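PDB 5GMT: alginate lyase from Aplysia kurodai, which cleaves alginate by an eliminative lyase reaction, acting on polymannuronate as a eukaryotic member of polysaccharide lyase family 14. Local coordinates for residues V28-L32 and D44-T49; K183-M187 and I212-A216. All blocks are in the same frame, centred on the assembly; numbering follows the deposited sequence.

Contact 1 of 2, residues V28-L32 and D44-T49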
loop_
_atom_site.group_PDB
_atom_site.type_symbol
_atom_site.label_atom_id
_atom_site.label_comp_id
_atom_site.label_asym_id
_atom_site.label_seq_id
_atom_site.Cartn_x
_atom_site.Cartn_y
_atom_site.Cartn_z
ATOM N N VAL A 28 13.023 -16.993 -3.610
ATOM C CA VAL A 28 12.249 -15.787 -3.352
ATOM C C VAL A 28 13.194 -14.622 -3.146
ATOM O O VAL A 28 12.915 -13.511 -3.593
ATOM C CB VAL A 28 11.310 -15.951 -2.129
ATOM C CG1 VAL A 28 10.719 -14.594 -1.706
ATOM C CG2 VAL A 28 10.194 -16.939 -2.466
ATOM N N SER A 29 14.344 -14.884 -2.532
ATOM C CA SER A 29 15.326 -13.813 -2.362
ATOM C C SER A 29 15.771 -13.225 -3.703
ATOM O O SER A 29 16.052 -12.032 -3.792
ATOM C CB SER A 29 16.543 -14.293 -1.583
ATOM O OG SER A 29 17.432 -13.201 -1.378
ATOM N N THR A 30 15.807 -14.048 -4.750
ATOM C CA THR A 30 16.163 -13.557 -6.066
ATOM C C THR A 30 14.971 -12.865 -6.734
ATOM O O THR A 30 15.130 -11.837 -7.393
ATOM C CB THR A 30 16.697 -14.697 -6.954
ATOM O OG1 THR A 30 17.859 -15.264 -6.329
ATOM C CG2 THR A 30 17.084 -14.162 -8.325
ATOM N N ILE A 31 13.775 -13.419 -6.551
ATOM C CA ILE A 31 12.564 -12.776 -7.070
ATOM C C ILE A 31 12.478 -11.330 -6.584
ATOM O O ILE A 31 12.173 -10.417 -7.355
ATOM C CB ILE A 31 11.292 -13.544 -6.651
ATOM C CG1 ILE A 31 11.286 -14.935 -7.309
ATOM C CG2 ILE A 31 10.024 -12.761 -7.013
ATOM C CD1 ILE A 31 10.184 -15.847 -6.823
ATOM N N LEU A 32 12.787 -11.127 -5.310
ATOM C CA LEU A 32 12.625 -9.815 -4.685
ATOM C C LEU A 32 13.892 -8.967 -4.751
ATOM O O LEU A 32 13.954 -7.908 -4.127
ATOM C CB LEU A 32 12.209 -9.976 -3.221
ATOM C CG LEU A 32 10.938 -10.761 -2.953
ATOM C CD1 LEU A 32 10.673 -10.795 -1.447
ATOM C CD2 LEU A 32 9.784 -10.119 -3.714
ATOM N N ASP A 44 6.937 -16.103 2.082
ATOM C CA ASP A 44 7.651 -16.860 1.040
ATOM C C ASP A 44 6.747 -17.843 0.310
ATOM O O ASP A 44 6.778 -17.952 -0.918
ATOM C CB ASP A 44 8.829 -17.633 1.658
ATOM C CG ASP A 44 9.612 -18.455 0.631
ATOM O OD1 ASP A 44 9.077 -19.461 0.106
ATOM O OD2 ASP A 44 10.782 -18.105 0.367
ATOM N N ASP A 45 5.956 -18.586 1.084
ATOM C CA ASP A 45 5.121 -19.650 0.509
ATOM C C ASP A 45 4.026 -19.133 -0.443
ATOM O O ASP A 45 3.474 -19.911 -1.227
ATOM C CB ASP A 45 4.510 -20.512 1.636
ATOM C CG ASP A 45 3.490 -19.754 2.502
ATOM O OD1 ASP A 45 2.850 -20.396 3.368
ATOM O OD2 ASP A 45 3.307 -18.536 2.319
ATOM N N SER A 46 3.726 -17.835 -0.393
ATOM C CA SER A 46 2.751 -17.223 -1.300
ATOM C C SER A 46 3.382 -16.544 -2.512
ATOM O O SER A 46 2.674 -16.097 -3.417
ATOM C CB SER A 46 1.903 -16.192 -0.546
ATOM O OG SER A 46 0.844 -16.822 0.142
ATOM N N ILE A 47 4.709 -16.467 -2.540
ATOM C CA ILE A 47 5.383 -15.678 -3.567
ATOM C C ILE A 47 5.865 -16.529 -4.735
ATOM O O ILE A 47 6.527 -17.557 -4.546
ATOM C CB ILE A 47 6.579 -14.900 -2.968
ATOM C CG1 ILE A 47 6.048 -13.851 -1.983
ATOM C CG2 ILE A 47 7.421 -14.242 -4.082
ATOM C CD1 ILE A 47 7.131 -13.040 -1.278
ATOM N N SER A 48 5.516 -16.093 -5.940
ATOM C CA SER A 48 6.019 -16.720 -7.152
ATOM C C SER A 48 6.035 -15.686 -8.271
ATOM O O SER A 48 5.902 -14.481 -8.023
ATOM C CB SER A 48 5.162 -17.928 -7.532
ATOM O OG SER A 48 5.801 -18.687 -8.551
ATOM N N THR A 49 6.202 -16.149 -9.506
ATOM C CA THR A 49 6.249 -15.247 -10.654
ATOM C C THR A 49 5.421 -15.831 -11.787
ATOM O O THR A 49 5.251 -17.047 -11.859
ATOM C CB THR A 49 7.685 -15.026 -11.152
ATOM O OG1 THR A 49 8.170 -16.241 -11.737
ATOM C CG2 THR A 49 8.612 -14.603 -10.014
HETATM O O HOH W 1 12.803 -19.224 -1.663
#

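Contact 2 of 2, residues K183-M187 and I212-A216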
loop_
_atom_site.group_PDB
_atom_site.type_symbol
_atom_site.label_atom_id
_atom_site.label_comp_id
_atom_site.label_asym_id
_atom_site.label_seq_id
_atom_site.Cartn_x
_atom_site.Cartn_y
_atom_site.Cartn_z
ATOM N N LYS A 183 -14.563 5.396 -3.268
ATOM C CA LYS A 183 -14.337 6.438 -4.268
ATOM C C LYS A 183 -13.613 5.891 -5.488
ATOM O O LYS A 183 -13.633 6.498 -6.556
ATOM C CB LYS A 183 -13.564 7.604 -3.660
ATOM C CG LYS A 183 -14.382 8.331 -2.600
ATOM C CD LYS A 183 -13.986 9.786 -2.478
ATOM C CE LYS A 183 -14.837 10.499 -1.431
ATOM N NZ LYS A 183 -16.294 10.460 -1.754
ATOM N N PHE A 184 -12.961 4.749 -5.318
ATOM C CA PHE A 184 -12.451 3.983 -6.450
ATOM C C PHE A 184 -12.748 2.526 -6.153
ATOM O O PHE A 184 -13.047 2.177 -5.022
ATOM C CB PHE A 184 -10.950 4.224 -6.686
ATOM C CG PHE A 184 -10.106 4.142 -5.437
ATOM C CD1 PHE A 184 -9.937 5.254 -4.626
ATOM C CD2 PHE A 184 -9.474 2.959 -5.083
ATOM C CE1 PHE A 184 -9.162 5.189 -3.478
ATOM C CE2 PHE A 184 -8.685 2.885 -3.937
ATOM C CZ PHE A 184 -8.537 3.998 -3.132
ATOM N N ARG A 185 -12.696 1.677 -7.170
ATOM C CA ARG A 185 -13.094 0.292 -6.990
ATOM C C ARG A 185 -12.228 -0.606 -7.854
ATOM O O ARG A 185 -11.810 -0.218 -8.943
ATOM C CB ARG A 185 -14.583 0.091 -7.329
ATOM C CG ARG A 185 -15.081 -1.359 -7.153
ATOM C CD ARG A 185 -16.590 -1.527 -7.391
ATOM N NE ARG A 185 -17.376 -1.268 -6.183
ATOM C CZ ARG A 185 -18.650 -1.621 -6.013
ATOM N NH1 ARG A 185 -19.309 -2.264 -6.969
ATOM N NH2 ARG A 185 -19.269 -1.332 -4.876
ATOM N N PHE A 186 -11.956 -1.795 -7.340
ATOM C CA PHE A 186 -11.174 -2.791 -8.046
ATOM C C PHE A 186 -12.094 -3.803 -8.706
ATOM O O PHE A 186 -13.124 -4.173 -8.139
ATOM C CB PHE A 186 -10.212 -3.475 -7.082
ATOM C CG PHE A 186 -9.302 -2.516 -6.381
ATOM C CD1 PHE A 186 -8.314 -1.842 -7.087
ATOM C CD2 PHE A 186 -9.431 -2.286 -5.026
ATOM C CE1 PHE A 186 -7.463 -0.946 -6.445
ATOM C CE2 PHE A 186 -8.587 -1.393 -4.382
ATOM C CZ PHE A 186 -7.608 -0.722 -5.089
ATOM N N MET A 187 -11.713 -4.243 -9.902
ATOM C CA MET A 187 -12.527 -5.176 -10.677
ATOM C C MET A 187 -11.839 -6.517 -10.841
ATOM O O MET A 187 -10.651 -6.578 -11.150
ATOM C CB MET A 187 -12.839 -4.590 -12.055
ATOM C CG MET A 187 -13.501 -3.230 -12.000
ATOM S SD MET A 187 -13.972 -2.645 -13.638
ATOM C CE MET A 187 -15.285 -3.792 -14.041
ATOM N N ILE A 212 -4.920 9.288 -4.669
ATOM C CA ILE A 212 -4.864 7.960 -5.241
ATOM C C ILE A 212 -5.679 7.929 -6.522
ATOM O O ILE A 212 -6.826 8.373 -6.535
ATOM C CB ILE A 212 -5.404 6.911 -4.252
ATOM C CG1 ILE A 212 -4.472 6.803 -3.031
ATOM C CG2 ILE A 212 -5.594 5.563 -4.950
ATOM C CD1 ILE A 212 -5.036 5.911 -1.943
ATOM N N CYS A 213 -5.085 7.423 -7.598
ATOM C CA CYS A 213 -5.829 7.229 -8.835
ATOM C C CYS A 213 -5.760 5.758 -9.184
ATOM O O CYS A 213 -4.706 5.139 -9.068
ATOM C CB CYS A 213 -5.265 8.081 -9.970
ATOM S SG CYS A 213 -5.452 9.852 -9.718
ATOM N N VAL A 214 -6.886 5.195 -9.602
ATOM C CA VAL A 214 -6.921 3.798 -10.012
ATOM C C VAL A 214 -7.603 3.719 -11.364
ATOM O O VAL A 214 -8.628 4.364 -11.579
ATOM C CB VAL A 214 -7.679 2.917 -8.980
ATOM C CG1 VAL A 214 -7.847 1.490 -9.486
ATOM C CG2 VAL A 214 -6.977 2.939 -7.615
ATOM N N GLN A 215 -7.029 2.954 -12.284
ATOM C CA GLN A 215 -7.668 2.755 -13.579
ATOM C C GLN A 215 -7.633 1.290 -13.962
ATOM O O GLN A 215 -6.568 0.720 -14.196
ATOM C CB GLN A 215 -6.994 3.595 -14.666
ATOM C CG GLN A 215 -7.684 3.469 -16.010
ATOM C CD GLN A 215 -7.251 4.526 -16.994
ATOM O OE1 GLN A 215 -6.108 4.975 -16.978
ATOM N NE2 GLN A 215 -8.178 4.947 -17.853
ATOM N N ALA A 216 -8.810 0.685 -13.993
ATOM C CA ALA A 216 -8.963 -0.663 -14.508
ATOM C C ALA A 216 -8.890 -0.601 -16.029
ATOM O O ALA A 216 -9.348 0.372 -16.632
ATOM C CB ALA A 216 -10.258 -1.259 -14.050
#

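Contact 1 of 2, residues V28-L32 and D44-T49
Val-28 and Ile-31, one turn apart on the short helix 28-31, pack against Ile-47 and Thr-49 of strand 47-50. The tight part is hydrocarbon. Val-28 holds CG1 anti to its backbone N (chi1 169°), and that methyl meets Ile-47 CD1 at 3.9 Å, the two side chains crossing at about a right angle. Leu-32, just past the helix, comes tip to tip with the same end of Ile-47, CD1 to CD1 4.2 Å. Ile-31 slides past Ile-47 in the opposite direction and lays both CD1 and CG2 3.8 Å from Thr-49 CG2, while Thr-49 OG1 is hydrogen-bonded to Arg-57 NH1. Leu-59 and Ile-61 of strand 58-63 and Ala-77 of strand 76-81 also touch Ile-47. With an alanine here, in place of Val-28, Ile-47 CD1 would probably lose its neighbour on that side, opening a gap, though Leu-32 would remain. The solvent side is looser: a water accepts a hydrogen bond from Val-28 N at 3.0 Å and donates one to Asp-44 OD2, a link made doubtful by a second Asp-44 conformer. With no direct polar bond between the segments, the approach rests on apolar contacts, from the deeper Ile-31 and Leu-32 to the partly exposed Val-28.

Contact 2 of 2, residues K183-M187 and I212-A216
The loop residues 184 to 187 run in the same sense as strand residues 212 to 216, their end-to-end directions 28° apart, with Phe-184 CA 6.6 Å from Val-214 CA. Direct hydrogen bonds between the two are absent; each backbone is bonded within its own layer, Phe-184 to Gly-149 and Phe-186 to Gly-147, Val-214 to Gln-222 and Cys-213 to Ser-195. The interval is filled by side chains. Ile-212, Val-214 and Ala-216 point their CB atoms at the loop, whereas the alternating Cys-213 and Gln-215 point away, Cys-213 into its disulfide with Cys-223. An extended loop, paired with the chain entering strand 149-154, here covers one face of strand 208-216, consistent with the sandwich of the concanavalin-like clan. The Phe-184 ring, swung between its backbone N and carbonyl carbon (chi1 47°), offers a face to Ile-212 CG2, a CH-pi contact 4.1 Å from the centroid and 23° off the normal. Phe-186 CZ sits at the edge of that ring, in its plane. Val-214 meets both aromatics from the strand side: CG2 approaches Phe-184 CD2 at 3.6 Å and CG1 approaches Phe-186 CE1 at 3.9 Å. The Phe-186 ring also meets that of Phe-101. On the outward side, Arg-185 NE makes a salt bridge to Asp-148. At the far end of the segments, Met-187 SD lies 4.0 Å from Ala-216 CB.

In the fold
Both contacts reach the same antiparallel sheet, contact 1 through strand 47-50 and contact 2 through strand 208-216, but their centres are about 26 Å apart and they do not touch. Contact 2 is the more buried, five of its seven touching residues being inside; it lays a loop that follows strand 177-179 over strand 208-216, with aromatic rings and branched aliphatics between them. The centre of contact 1 lies about 18 Å from the chain centre, that of contact 2 about 13 Å. In the partly buried contact 1 a helical turn packs on a strand through aliphatic groups, without an aromatic ring, beside a water and a carboxylate. The areas buried are nearly equal, 288 and 280 Å².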